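Local coordinates for organic hydroperoxide resistance protein (Legionella pneumophila, PDB 6MJN) that probably reduces organic hydroperoxides through redox-active cysteine chemistry, as in other members of the OsmC/Ohr family, and so protects the bacterium against peroxide stress, at residues B[56-61]-B[87-92]; B[68-73]-B[81-86]; B[116-121]-B[142-147]. All blocks are in the same frame, centred on the assembly; numbering follows the deposited sequence. Where two conformers were deposited one is given.

The three contacts show how two helices of this OsmC-like chain lie on its mixed sheet. Contacts 1 and 2 share helix 53-76 and strand 82-93: their centres are about 18 Å apart, and because helix and strand run roughly antiparallel, the 68-73/81-86 pair falls within the span of sequence that the 56-61/87-92 pair brackets. Contact 3 comes later in the chain and sets helix 114-125 on strand 140-146 of the same sheet, its centre about 10 Å from that of contact 2. These two touch directly, Leu-120 and Val-121 meeting Ile-69 and Val-72, so the two helices pack against each other over the sheet. Contacts 1 and 2 also reach the second subunit, whose strand extends the sheet.

Contact 1 (B[56-61]-B[87-92])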
ATOM      1  N   LEU B  56       1.103  -1.748  -6.305  1.00 24.31           N
ATOM      2  CA  LEU B  56       1.323  -2.385  -5.011  1.00 25.82           C
ATOM      3  C   LEU B  56       0.242  -2.003  -4.017  1.00 29.51           C
ATOM      4  O   LEU B  56      -0.218  -2.854  -3.247  1.00 27.31           O
ATOM      5  CB  LEU B  56       2.700  -2.012  -4.480  1.00 24.60           C
ATOM      6  CG  LEU B  56       3.798  -2.607  -5.351  1.00 29.74           C
ATOM      7  CD1 LEU B  56       5.136  -2.000  -4.977  1.00 31.17           C
ATOM      8  CD2 LEU B  56       3.794  -4.121  -5.171  1.00 36.80           C
ATOM      9  N   PHE B  57      -0.206  -0.731  -4.042  1.00 24.85           N
ATOM     10  CA  PHE B  57      -1.257  -0.296  -3.131  1.00 23.93           C
ATOM     11  C   PHE B  57      -2.589  -0.931  -3.520  1.00 23.48           C
ATOM     12  O   PHE B  57      -3.314  -1.444  -2.659  1.00 26.30           O
ATOM     13  CB  PHE B  57      -1.368   1.234  -3.147  1.00 23.96           C
ATOM     14  CG  PHE B  57      -2.303   1.769  -2.101  1.00 25.97           C
ATOM     15  CD1 PHE B  57      -1.840   1.989  -0.811  1.00 30.41           C
ATOM     16  CD2 PHE B  57      -3.635   1.993  -2.395  1.00 28.59           C
ATOM     17  CE1 PHE B  57      -2.689   2.467   0.179  1.00 36.23           C
ATOM     18  CE2 PHE B  57      -4.499   2.455  -1.418  1.00 30.18           C
ATOM     19  CZ  PHE B  57      -4.019   2.692  -0.121  1.00 32.11           C
ATOM     20  N   ALA B  58      -2.882  -0.972  -4.816  1.00 24.06           N
ATOM     21  CA  ALA B  58      -4.116  -1.606  -5.264  1.00 25.53           C
ATOM     22  C   ALA B  58      -4.131  -3.085  -4.897  1.00 29.18           C
ATOM     23  O   ALA B  58      -5.152  -3.618  -4.448  1.00 27.71           O
ATOM     24  CB  ALA B  58      -4.280  -1.431  -6.768  1.00 23.78           C
ATOM     25  N   ALA B  59      -3.011  -3.764  -5.089  1.00 27.77           N
ATOM     26  CA  ALA B  59      -2.973  -5.195  -4.798  1.00 36.54           C
ATOM     27  C   ALA B  59      -3.131  -5.453  -3.307  1.00 30.18           C
ATOM     28  O   ALA B  59      -3.929  -6.312  -2.896  1.00 29.64           O
ATOM     29  CB  ALA B  59      -1.670  -5.793  -5.312  1.00 32.10           C
ATOM     30  N   GLY B  60      -2.346  -4.751  -2.481  1.00 21.94           N
ATOM     31  CA  GLY B  60      -2.487  -4.887  -1.031  1.00 25.34           C
ATOM     32  C   GLY B  60      -3.892  -4.565  -0.536  1.00 28.71           C
ATOM     33  O   GLY B  60      -4.427  -5.262   0.330  1.00 28.72           O
ATOM     34  N   TYR B  61      -4.501  -3.504  -1.071  1.00 27.68           N
ATOM     35  CA  TYR B  61      -5.842  -3.111  -0.628  1.00 27.09           C
ATOM     36  C   TYR B  61      -6.885  -4.168  -1.004  1.00 26.68           C
ATOM     37  O   TYR B  61      -7.714  -4.556  -0.172  1.00 27.56           O
ATOM     38  CB  TYR B  61      -6.217  -1.751  -1.229  1.00 28.31           C
ATOM     39  CG  TYR B  61      -7.267  -0.968  -0.474  1.00 27.97           C
ATOM     40  CD1 TYR B  61      -7.952  -1.527   0.595  1.00 26.61           C
ATOM     41  CD2 TYR B  61      -7.577   0.342  -0.839  1.00 32.00           C
ATOM     42  CE1 TYR B  61      -8.899  -0.798   1.292  1.00 26.11           C
ATOM     43  CE2 TYR B  61      -8.524   1.070  -0.157  1.00 29.59           C
ATOM     44  CZ  TYR B  61      -9.180   0.494   0.904  1.00 34.27           C
ATOM     45  OH  TYR B  61     -10.126   1.212   1.578  1.00 28.58           O
ATOM     46  N   SER B  87      -9.808  -3.758  -6.757  1.00 35.96           N
ATOM     47  CA  SER B  87      -9.477  -2.403  -6.332  1.00 35.06           C
ATOM     48  C   SER B  87      -8.998  -1.637  -7.550  1.00 39.06           C
ATOM     49  O   SER B  87      -8.247  -2.165  -8.369  1.00 38.97           O
ATOM     50  CB  SER B  87      -8.384  -2.391  -5.263  1.00 32.27           C
ATOM     51  OG  SER B  87      -7.170  -2.825  -5.832  1.00 47.28           O
ATOM     52  N   GLU B  88      -9.455  -0.405  -7.690  1.00 29.11           N
ATOM     53  CA  GLU B  88      -8.975   0.455  -8.757  1.00 30.25           C
ATOM     54  C   GLU B  88      -8.378   1.692  -8.110  1.00 29.41           C
ATOM     55  O   GLU B  88      -9.062   2.390  -7.354  1.00 28.96           O
ATOM     56  CB  GLU B  88     -10.101   0.814  -9.706  1.00 29.07           C
ATOM     57  CG  GLU B  88      -9.677   1.786 -10.784  1.00 32.40           C
ATOM     58  CD  GLU B  88     -10.856   2.215 -11.631  1.00 45.95           C
ATOM     59  OE1 GLU B  88     -11.523   1.335 -12.201  1.00 50.28           O
ATOM     60  OE2 GLU B  88     -11.129   3.430 -11.701  1.00 54.75           O
ATOM     61  N   VAL B  89      -7.109   1.947  -8.389  1.00 28.98           N
ATOM     62  CA  VAL B  89      -6.360   3.010  -7.728  1.00 26.58           C
ATOM     63  C   VAL B  89      -5.904   3.996  -8.789  1.00 30.37           C
ATOM     64  O   VAL B  89      -5.329   3.597  -9.812  1.00 27.98           O
ATOM     65  CB  VAL B  89      -5.168   2.448  -6.938  1.00 27.79           C
ATOM     66  CG1 VAL B  89      -4.199   3.585  -6.507  1.00 26.87           C
ATOM     67  CG2 VAL B  89      -5.697   1.659  -5.717  1.00 24.60           C
ATOM     68  N   SER B  90      -6.200   5.275  -8.568  1.00 27.13           N
ATOM     69  CA  SER B  90      -5.822   6.318  -9.505  1.00 27.66           C
ATOM     70  C   SER B  90      -4.908   7.319  -8.813  1.00 30.83           C
ATOM     71  O   SER B  90      -5.030   7.583  -7.613  1.00 30.70           O
ATOM     72  CB  SER B  90      -7.048   7.044 -10.070  1.00 32.02           C
ATOM     73  OG  SER B  90      -7.768   6.184 -10.919  1.00 35.66           O
ATOM     74  N   LEU B  91      -3.996   7.879  -9.594  1.00 32.72           N
ATOM     75  CA  LEU B  91      -3.082   8.900  -9.125  1.00 31.85           C
ATOM     76  C   LEU B  91      -3.575  10.246  -9.649  1.00 36.87           C
ATOM     77  O   LEU B  91      -3.948  10.359 -10.829  1.00 35.83           O
ATOM     78  CB  LEU B  91      -1.659   8.590  -9.604  1.00 33.53           C
ATOM     79  CG  LEU B  91      -0.557   9.603  -9.288  1.00 37.19           C
ATOM     80  CD1 LEU B  91      -0.281   9.626  -7.785  1.00 38.77           C
ATOM     81  CD2 LEU B  91       0.710   9.247 -10.060  1.00 40.49           C
ATOM     82  N   TYR B  92      -3.620  11.250  -8.768  1.00 31.61           N
ATOM     83  CA  TYR B  92      -4.026  12.600  -9.154  1.00 34.07           C
ATOM     84  C   TYR B  92      -2.991  13.615  -8.679  1.00 38.96           C
ATOM     85  O   TYR B  92      -2.330  13.423  -7.653  1.00 38.71           O
ATOM     86  CB  TYR B  92      -5.403  12.979  -8.561  1.00 43.19           C
ATOM     87  CG  TYR B  92      -6.527  12.022  -8.890  1.00 40.93           C
ATOM     88  CD1 TYR B  92      -6.792  10.919  -8.076  1.00 40.64           C
ATOM     89  CD2 TYR B  92      -7.331  12.225 -10.008  1.00 38.92           C
ATOM     90  CE1 TYR B  92      -7.837  10.038  -8.372  1.00 36.56           C
ATOM     91  CE2 TYR B  92      -8.359  11.354 -10.325  1.00 39.37           C
ATOM     92  CZ  TYR B  92      -8.610  10.260  -9.499  1.00 39.61           C
ATOM     93  OH  TYR B  92      -9.634   9.386  -9.794  1.00 38.48           O
TER
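In the OsmC fold a long central helix packs on a β-sheet, and the pairing of 56-61 with 87-92 is part of that helix-on-sheet core. Segments 56-61 and 87-92, on helix 53-76 and strand 82-93, run nearly antiparallel, at 152°, and their axes approach to 7.7 Å. Ala-58 suits such closeness: its single methyl points at the strand and takes up little room between the two elements. Ala-58 CB rests 3.6 Å from Val-89 CG2. Val-89 has CG1 anti to its backbone N, which leaves CG2 as the branch that faces the helix. Val-89 CG2 also lies at the edge of the Phe-57 ring, in its plane, 3.9 Å from Phe-57 CD2, with the two side chains crossing at about a right angle. The ring itself meets Tyr-130 of its own chain and, edge-to-face, Tyr-130 of the second subunit.

One polar bond joins this apolar surface. Ser-87 OG donates to Ala-58 O over 2.6 Å, arriving well above the carbonyl plane with a C=O...donor angle of 109°. The side-on approach is consistent with a helix carbonyl that probably also accepts a backbone N-H along the helix. Serine fits the place because it is short, and chi1 of 68° turns its hydroxyl to Ala-58 O.

Residues 87-91 also pair antiparallel with a strand of the second subunit, so the helix covers a sheet continued across the dimer interface. In this buried setting the bond gives the serine hydroxyl an acceptor and fixes its rotation, while the methyl contacts need only close fit.

Contact 2 (B[68-73]-B[81-86]); sequences AIRHVA and EDVSMT
Arg-70 and Val-83 meet where the later part of helix 53-76 lies over the start of strand 82-93, in the helix-on-sheet layer of the OsmC fold. The valine CG1 sits beneath one face of the guanidinium, 3.3 Å from its plane and offset toward the rim, and Arg-70 CG also rests on this methyl. Arginine suits the margin of the core because its long aliphatic chain, extended from CG to NE, can cover an apolar neighbour and still present its guanidinium to Asp-82 and Glu-66. At the edge of the group, Arg-70 NH2 makes a weak, long bond to Asp-82 OD1 at 3.4 Å, part of a salt bridge. The two side chains run side by side in the same direction, their guanidinium and carboxylate planes turned 45° apart. Glu-66, one turn earlier on the helix, is the stronger partner of Arg-70 NH2, so the arginine charge is probably balanced from both helix and strand.

Deeper in, Ile-69 points at the strand, and its branched chain crosses those of Val-83 and Met-85 at a slant. With chi1 at 58°, Val-83 divides its work between its branches: CG1 serves the arginine, and Val-83 CG2 lies 3.9 Å from Ile-69 CD1. Glu-81 and Asp-82 both face Thr-110 in a classic β bulge. Met-85 is bent at chi2 and chi3, and Met-85 SD comes 3.8 Å from Ile-69 CD1.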
ATOM      1  N   ALA B  68     -10.941  -8.838   5.172  1.00 34.55           N
ATOM      2  CA  ALA B  68     -11.852  -8.246   6.150  1.00 34.63           C
ATOM      3  C   ALA B  68     -13.295  -8.693   5.925  1.00 37.14           C
ATOM      4  O   ALA B  68     -14.050  -8.878   6.890  1.00 32.51           O
ATOM      5  CB  ALA B  68     -11.757  -6.723   6.108  1.00 32.45           C
ATOM      6  N   ILE B  69     -13.698  -8.842   4.659  1.00 31.91           N
ATOM      7  CA  ILE B  69     -14.995  -9.445   4.348  1.00 33.84           C
ATOM      8  C   ILE B  69     -15.083 -10.848   4.935  1.00 34.74           C
ATOM      9  O   ILE B  69     -16.066 -11.208   5.596  1.00 35.90           O
ATOM     10  CB  ILE B  69     -15.233  -9.469   2.827  1.00 29.90           C
ATOM     11  CG1 ILE B  69     -15.367  -8.047   2.274  1.00 33.90           C
ATOM     12  CG2 ILE B  69     -16.475 -10.320   2.509  1.00 34.62           C
ATOM     13  CD1 ILE B  69     -15.554  -7.994   0.720  1.00 34.21           C
ATOM     14  N   ARG B  70     -14.070 -11.679   4.672  1.00 37.65           N
ATOM     15  CA  ARG B  70     -14.104 -13.041   5.196  1.00 44.42           C
ATOM     16  C   ARG B  70     -14.132 -13.040   6.721  1.00 41.82           C
ATOM     17  O   ARG B  70     -14.817 -13.866   7.334  1.00 43.30           O
ATOM     18  CB  ARG B  70     -12.913 -13.846   4.667  1.00 43.94           C
ATOM     19  CG  ARG B  70     -12.955 -14.064   3.165  1.00 43.97           C
ATOM     20  CD  ARG B  70     -11.878 -15.016   2.676  1.00 52.66           C
ATOM     21  NE  ARG B  70     -11.835 -15.089   1.216  1.00 53.19           N
ATOM     22  CZ  ARG B  70     -12.484 -15.997   0.486  1.00 57.02           C
ATOM     23  NH1 ARG B  70     -13.236 -16.923   1.072  1.00 56.47           N
ATOM     24  NH2 ARG B  70     -12.380 -15.977  -0.840  1.00 58.69           N
ATOM     25  N   HIS B  71     -13.428 -12.092   7.351  1.00 39.95           N
ATOM     26  CA  HIS B  71     -13.376 -12.064   8.813  1.00 40.80           C
ATOM     27  C   HIS B  71     -14.730 -11.684   9.411  1.00 42.55           C
ATOM     28  O   HIS B  71     -15.217 -12.338  10.341  1.00 44.47           O
ATOM     29  CB  HIS B  71     -12.283 -11.091   9.275  1.00 42.70           C
ATOM     30  CG  HIS B  71     -12.303 -10.817  10.748  1.00 54.62           C
ATOM     31  ND1 HIS B  71     -11.756 -11.680  11.672  1.00 59.13           N
ATOM     32  CD2 HIS B  71     -12.810  -9.780  11.458  1.00 53.17           C
ATOM     33  CE1 HIS B  71     -11.924 -11.188  12.888  1.00 61.28           C
ATOM     34  NE2 HIS B  71     -12.566 -10.039  12.786  1.00 58.00           N
ATOM     35  N   VAL B  72     -15.349 -10.621   8.893  1.00 39.40           N
ATOM     36  CA  VAL B  72     -16.658 -10.218   9.397  1.00 41.52           C
ATOM     37  C   VAL B  72     -17.677 -11.339   9.207  1.00 43.93           C
ATOM     38  O   VAL B  72     -18.488 -11.616  10.095  1.00 45.81           O
ATOM     39  CB  VAL B  72     -17.113  -8.917   8.708  1.00 41.82           C
ATOM     40  CG1 VAL B  72     -18.582  -8.628   9.024  1.00 42.05           C
ATOM     41  CG2 VAL B  72     -16.242  -7.765   9.147  1.00 46.10           C
ATOM     42  N   ALA B  73     -17.644 -12.012   8.058  1.00 38.70           N
ATOM     43  CA  ALA B  73     -18.625 -13.064   7.803  1.00 40.08           C
ATOM     44  C   ALA B  73     -18.453 -14.222   8.774  1.00 46.05           C
ATOM     45  O   ALA B  73     -19.439 -14.823   9.218  1.00 47.01           O
ATOM     46  CB  ALA B  73     -18.511 -13.555   6.360  1.00 45.40           C
ATOM     47  N   GLU B  81     -20.243 -17.990   0.546  1.00 48.40           N
ATOM     48  CA  GLU B  81     -19.665 -19.086  -0.217  1.00 58.70           C
ATOM     49  C   GLU B  81     -18.314 -18.688  -0.800  1.00 57.16           C
ATOM     50  O   GLU B  81     -17.321 -19.390  -0.593  1.00 70.37           O
ATOM     51  CB  GLU B  81     -20.627 -19.537  -1.324  1.00 62.01           C
ATOM     52  CG  GLU B  81     -21.985 -19.992  -0.820  1.00 71.49           C
ATOM     53  CD  GLU B  81     -22.915 -20.399  -1.950  1.00 82.02           C
ATOM     54  OE1 GLU B  81     -22.426 -20.599  -3.082  1.00 80.62           O
ATOM     55  OE2 GLU B  81     -24.136 -20.516  -1.708  1.00 92.02           O
ATOM     56  N   ASP B  82     -18.259 -17.563  -1.509  1.00 56.77           N
ATOM     57  CA  ASP B  82     -17.016 -17.088  -2.102  1.00 54.12           C
ATOM     58  C   ASP B  82     -17.020 -15.562  -2.142  1.00 49.36           C
ATOM     59  O   ASP B  82     -18.063 -14.917  -2.011  1.00 55.68           O
ATOM     60  CB  ASP B  82     -16.818 -17.668  -3.510  1.00 54.84           C
ATOM     61  CG  ASP B  82     -15.377 -17.590  -3.983  1.00 78.30           C
ATOM     62  OD1 ASP B  82     -14.487 -17.258  -3.167  1.00 75.48           O
ATOM     63  OD2 ASP B  82     -15.133 -17.862  -5.179  1.00 80.39           O
ATOM     64  N   VAL B  83     -15.831 -14.990  -2.308  1.00 47.15           N
ATOM     65  CA  VAL B  83     -15.695 -13.553  -2.509  1.00 42.97           C
ATOM     66  C   VAL B  83     -14.438 -13.308  -3.330  1.00 46.88           C
ATOM     67  O   VAL B  83     -13.412 -13.968  -3.134  1.00 48.53           O
ATOM     68  CB  VAL B  83     -15.648 -12.787  -1.165  1.00 55.17           C
ATOM     69  CG1 VAL B  83     -14.508 -13.288  -0.301  1.00 57.02           C
ATOM     70  CG2 VAL B  83     -15.479 -11.286  -1.400  1.00 49.72           C
ATOM     71  N   SER B  84     -14.526 -12.372  -4.267  1.00 41.09           N
ATOM     72  CA  SER B  84     -13.337 -11.805  -4.878  1.00 43.34           C
ATOM     73  C   SER B  84     -13.419 -10.293  -4.756  1.00 37.26           C
ATOM     74  O   SER B  84     -14.501  -9.716  -4.594  1.00 42.51           O
ATOM     75  CB  SER B  84     -13.189 -12.226  -6.341  1.00 47.80           C
ATOM     76  OG  SER B  84     -14.248 -11.721  -7.113  1.00 52.99           O
ATOM     77  N   MET B  85     -12.262  -9.650  -4.871  1.00 31.92           N
ATOM     78  CA  MET B  85     -12.137  -8.235  -4.590  1.00 32.34           C
ATOM     79  C   MET B  85     -11.350  -7.559  -5.705  1.00 34.08           C
ATOM     80  O   MET B  85     -10.256  -8.010  -6.056  1.00 37.62           O
ATOM     81  CB  MET B  85     -11.421  -8.043  -3.254  1.00 31.63           C
ATOM     82  CG  MET B  85     -11.709  -6.750  -2.587  1.00 38.87           C
ATOM     83  SD  MET B  85     -13.460  -6.590  -2.177  1.00 39.93           S
ATOM     84  CE  MET B  85     -13.495  -4.824  -2.505  1.00 30.10           C
ATOM     85  N   THR B  86     -11.920  -6.491  -6.245  1.00 32.05           N
ATOM     86  CA  THR B  86     -11.296  -5.624  -7.231  1.00 33.76           C
ATOM     87  C   THR B  86     -11.015  -4.277  -6.570  1.00 35.62           C
ATOM     88  O   THR B  86     -11.888  -3.722  -5.893  1.00 36.82           O
ATOM     89  CB  THR B  86     -12.228  -5.423  -8.433  1.00 36.03           C
ATOM     90  OG1 THR B  86     -12.495  -6.689  -9.055  1.00 39.79           O
ATOM     91  CG2 THR B  86     -11.600  -4.506  -9.450  1.00 42.75           C
TER

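Contact 3 (B[116-121]-B[142-147]); sequences EAEALV and LSVSVK
Ala-117, Glu-118 and Val-121 form the face of helix 114-125 that packs on strand 140-146, a second helix-on-sheet pairing of the OsmC fold. The segments run roughly antiparallel, at 141°, with axes 8.3 Å apart.

Apolar contacts make up most of it. Ala-117 and Val-121, one helical turn apart, both point at the strand, as do alternate residues Leu-142, Val-144 and Val-146. Valine suits a strand. Val-144 has two conformers; in the one described its CG2 meets both Ala-117 CB and Val-121 CG2, while CG1 turns to Glu-118. Val-121 passes Leu-142 in the opposite direction, Val-121 CG1 meeting Leu-142 CD1 at 4.0 Å.

The aliphatic part of a charged residue adds another contact. In that same conformer Glu-118 crosses Val-144 obliquely with its CG against the valine CG1, while chi2 of 179° carries its carboxylate onward. There Glu-118 OE2 is hydrogen-bonded to Gln-114 NE2, which also bonds Val-144 O and so ties the helix start to the strand.

Small as it is, alanine still fits closely here: Ala-117 CB lies 3.4 Å from Val-146 CG1, closer than is usual for two methyls.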
ATOM      1  N   GLU B 116     -27.915  -8.050   1.930  1.00 36.22           N
ATOM      2  CA  GLU B 116     -26.990  -8.698   2.859  1.00 35.58           C
ATOM      3  C   GLU B 116     -25.543  -8.422   2.497  1.00 40.12           C
ATOM      4  O   GLU B 116     -24.708  -8.171   3.375  1.00 35.64           O
ATOM      5  CB  GLU B 116     -27.212 -10.213   2.872  1.00 36.61           C
ATOM      6  CG  GLU B 116     -28.483 -10.668   3.560  1.00 39.44           C
ATOM      7  CD  GLU B 116     -28.764 -12.162   3.352  1.00 54.12           C
ATOM      8  OE1 GLU B 116     -28.262 -12.750   2.360  1.00 41.31           O
ATOM      9  OE2 GLU B 116     -29.489 -12.747   4.183  1.00 67.22           O
ATOM     10  N   ALA B 117     -25.217  -8.502   1.208  1.00 35.30           N
ATOM     11  CA  ALA B 117     -23.844  -8.279   0.777  1.00 36.79           C
ATOM     12  C   ALA B 117     -23.428  -6.829   1.000  1.00 32.71           C
ATOM     13  O   ALA B 117     -22.293  -6.562   1.405  1.00 36.19           O
ATOM     14  CB  ALA B 117     -23.687  -8.663  -0.694  1.00 32.63           C
ATOM     15  N   GLU B 118     -24.334  -5.882   0.745  1.00 31.24           N
ATOM     16  CA  GLU B 118     -24.005  -4.472   0.949  1.00 32.64           C
ATOM     17  C   GLU B 118     -23.706  -4.184   2.413  1.00 44.29           C
ATOM     18  O   GLU B 118     -22.791  -3.412   2.724  1.00 36.62           O
ATOM     19  CB  GLU B 118     -25.133  -3.581   0.430  1.00 36.07           C
ATOM     20  CG  GLU B 118     -25.281  -3.739  -1.068  1.00 37.81           C
ATOM     21  CD  GLU B 118     -26.368  -2.923  -1.700  1.00 52.60           C
ATOM     22  OE1 GLU B 118     -27.339  -2.540  -1.008  1.00 64.70           O
ATOM     23  OE2 GLU B 118     -26.248  -2.693  -2.919  1.00 58.26           O
ATOM     24  N   ALA B 119     -24.460  -4.796   3.328  1.00 39.33           N
ATOM     25  CA  ALA B 119     -24.197  -4.584   4.751  1.00 44.21           C
ATOM     26  C   ALA B 119     -22.880  -5.228   5.180  1.00 42.33           C
ATOM     27  O   ALA B 119     -22.160  -4.687   6.033  1.00 37.57           O
ATOM     28  CB  ALA B 119     -25.358  -5.132   5.582  1.00 42.72           C
ATOM     29  N   LEU B 120     -22.562  -6.399   4.626  1.00 36.17           N
ATOM     30  CA  LEU B 120     -21.322  -7.073   4.993  1.00 39.60           C
ATOM     31  C   LEU B 120     -20.111  -6.268   4.541  1.00 36.71           C
ATOM     32  O   LEU B 120     -19.149  -6.094   5.304  1.00 38.22           O
ATOM     33  CB  LEU B 120     -21.312  -8.478   4.385  1.00 37.68           C
ATOM     34  CG  LEU B 120     -20.007  -9.271   4.318  1.00 42.61           C
ATOM     35  CD1 LEU B 120     -19.353  -9.410   5.682  1.00 47.15           C
ATOM     36  CD2 LEU B 120     -20.313 -10.639   3.746  1.00 44.81           C
ATOM     37  N   VAL B 121     -20.146  -5.769   3.305  1.00 33.98           N
ATOM     38  CA  VAL B 121     -19.050  -4.959   2.783  1.00 31.09           C
ATOM     39  C   VAL B 121     -18.878  -3.696   3.613  1.00 36.74           C
ATOM     40  O   VAL B 121     -17.749  -3.282   3.910  1.00 33.64           O
ATOM     41  CB  VAL B 121     -19.299  -4.660   1.291  1.00 31.40           C
ATOM     42  CG1 VAL B 121     -18.453  -3.465   0.800  1.00 37.40           C
ATOM     43  CG2 VAL B 121     -19.041  -5.928   0.484  1.00 31.97           C
ATOM     44  N   LEU B 142     -17.307   2.328  -2.875  1.00 32.05           N
ATOM     45  CA  LEU B 142     -17.560   0.898  -2.712  1.00 32.42           C
ATOM     46  C   LEU B 142     -18.732   0.450  -3.572  1.00 35.59           C
ATOM     47  O   LEU B 142     -19.769   1.116  -3.621  1.00 43.34           O
ATOM     48  CB  LEU B 142     -17.905   0.533  -1.261  1.00 41.20           C
ATOM     49  CG  LEU B 142     -17.049   0.935  -0.074  1.00 51.56           C
ATOM     50  CD1 LEU B 142     -17.774   0.494   1.201  1.00 54.96           C
ATOM     51  CD2 LEU B 142     -15.683   0.304  -0.166  1.00 47.45           C
ATOM     52  N   SER B 143     -18.586  -0.702  -4.217  1.00 32.47           N
ATOM     53  CA  SER B 143     -19.724  -1.320  -4.881  1.00 33.09           C
ATOM     54  C   SER B 143     -19.658  -2.812  -4.624  1.00 31.85           C
ATOM     55  O   SER B 143     -18.596  -3.367  -4.309  1.00 33.52           O
ATOM     56  CB  SER B 143     -19.748  -1.025  -6.379  1.00 37.75           C
ATOM     57  OG  SER B 143     -18.607  -1.562  -7.030  1.00 43.04           O
ATOM     58  N   VAL B 144     -20.801  -3.480  -4.740  1.00 32.53           N
ATOM     59  CA  VAL B 144     -20.829  -4.909  -4.489  0.50 37.23           C
ATOM     60  C   VAL B 144     -21.803  -5.565  -5.454  1.00 41.00           C
ATOM     61  O   VAL B 144     -22.856  -5.014  -5.789  1.00 37.68           O
ATOM     62  CB  VAL B 144     -21.179  -5.216  -3.019  0.50 43.55           C
ATOM     63  CG1 VAL B 144     -22.458  -4.547  -2.654  0.50 43.00           C
ATOM     64  CG2 VAL B 144     -21.258  -6.718  -2.777  0.50 44.95           C
ATOM     65  N   SER B 145     -21.401  -6.730  -5.948  1.00 35.48           N
ATOM     66  CA  SER B 145     -22.235  -7.543  -6.817  1.00 40.17           C
ATOM     67  C   SER B 145     -22.360  -8.918  -6.187  1.00 40.74           C
ATOM     68  O   SER B 145     -21.448  -9.378  -5.486  1.00 39.37           O
ATOM     69  CB  SER B 145     -21.631  -7.661  -8.215  1.00 48.70           C
ATOM     70  OG  SER B 145     -21.551  -6.388  -8.826  1.00 60.84           O
ATOM     71  N   VAL B 146     -23.500  -9.566  -6.408  1.00 39.87           N
ATOM     72  CA  VAL B 146     -23.689 -10.913  -5.909  1.00 42.22           C
ATOM     73  C   VAL B 146     -23.930 -11.817  -7.110  1.00 58.44           C
ATOM     74  O   VAL B 146     -24.251 -11.358  -8.209  1.00 53.87           O
ATOM     75  CB  VAL B 146     -24.838 -11.017  -4.876  1.00 42.13           C
ATOM     76  CG1 VAL B 146     -24.476 -10.217  -3.622  1.00 40.83           C
ATOM     77  CG2 VAL B 146     -26.143 -10.511  -5.461  1.00 41.14           C
ATOM     78  N   LYS B 147     -23.741 -13.111  -6.897  1.00 64.34           N
ATOM     79  CA  LYS B 147     -23.900 -14.079  -7.975  1.00 78.46           C
ATOM     80  C   LYS B 147     -24.042 -15.479  -7.399  1.00 99.92           C
ATOM     81  O   LYS B 147     -24.129 -15.640  -6.181  1.00106.59           O
ATOM     82  CB  LYS B 147     -22.723 -14.016  -8.948  1.00 66.93           C
ATOM     83  OXT LYS B 147     -24.085 -16.469  -8.131  1.00109.98           O
TER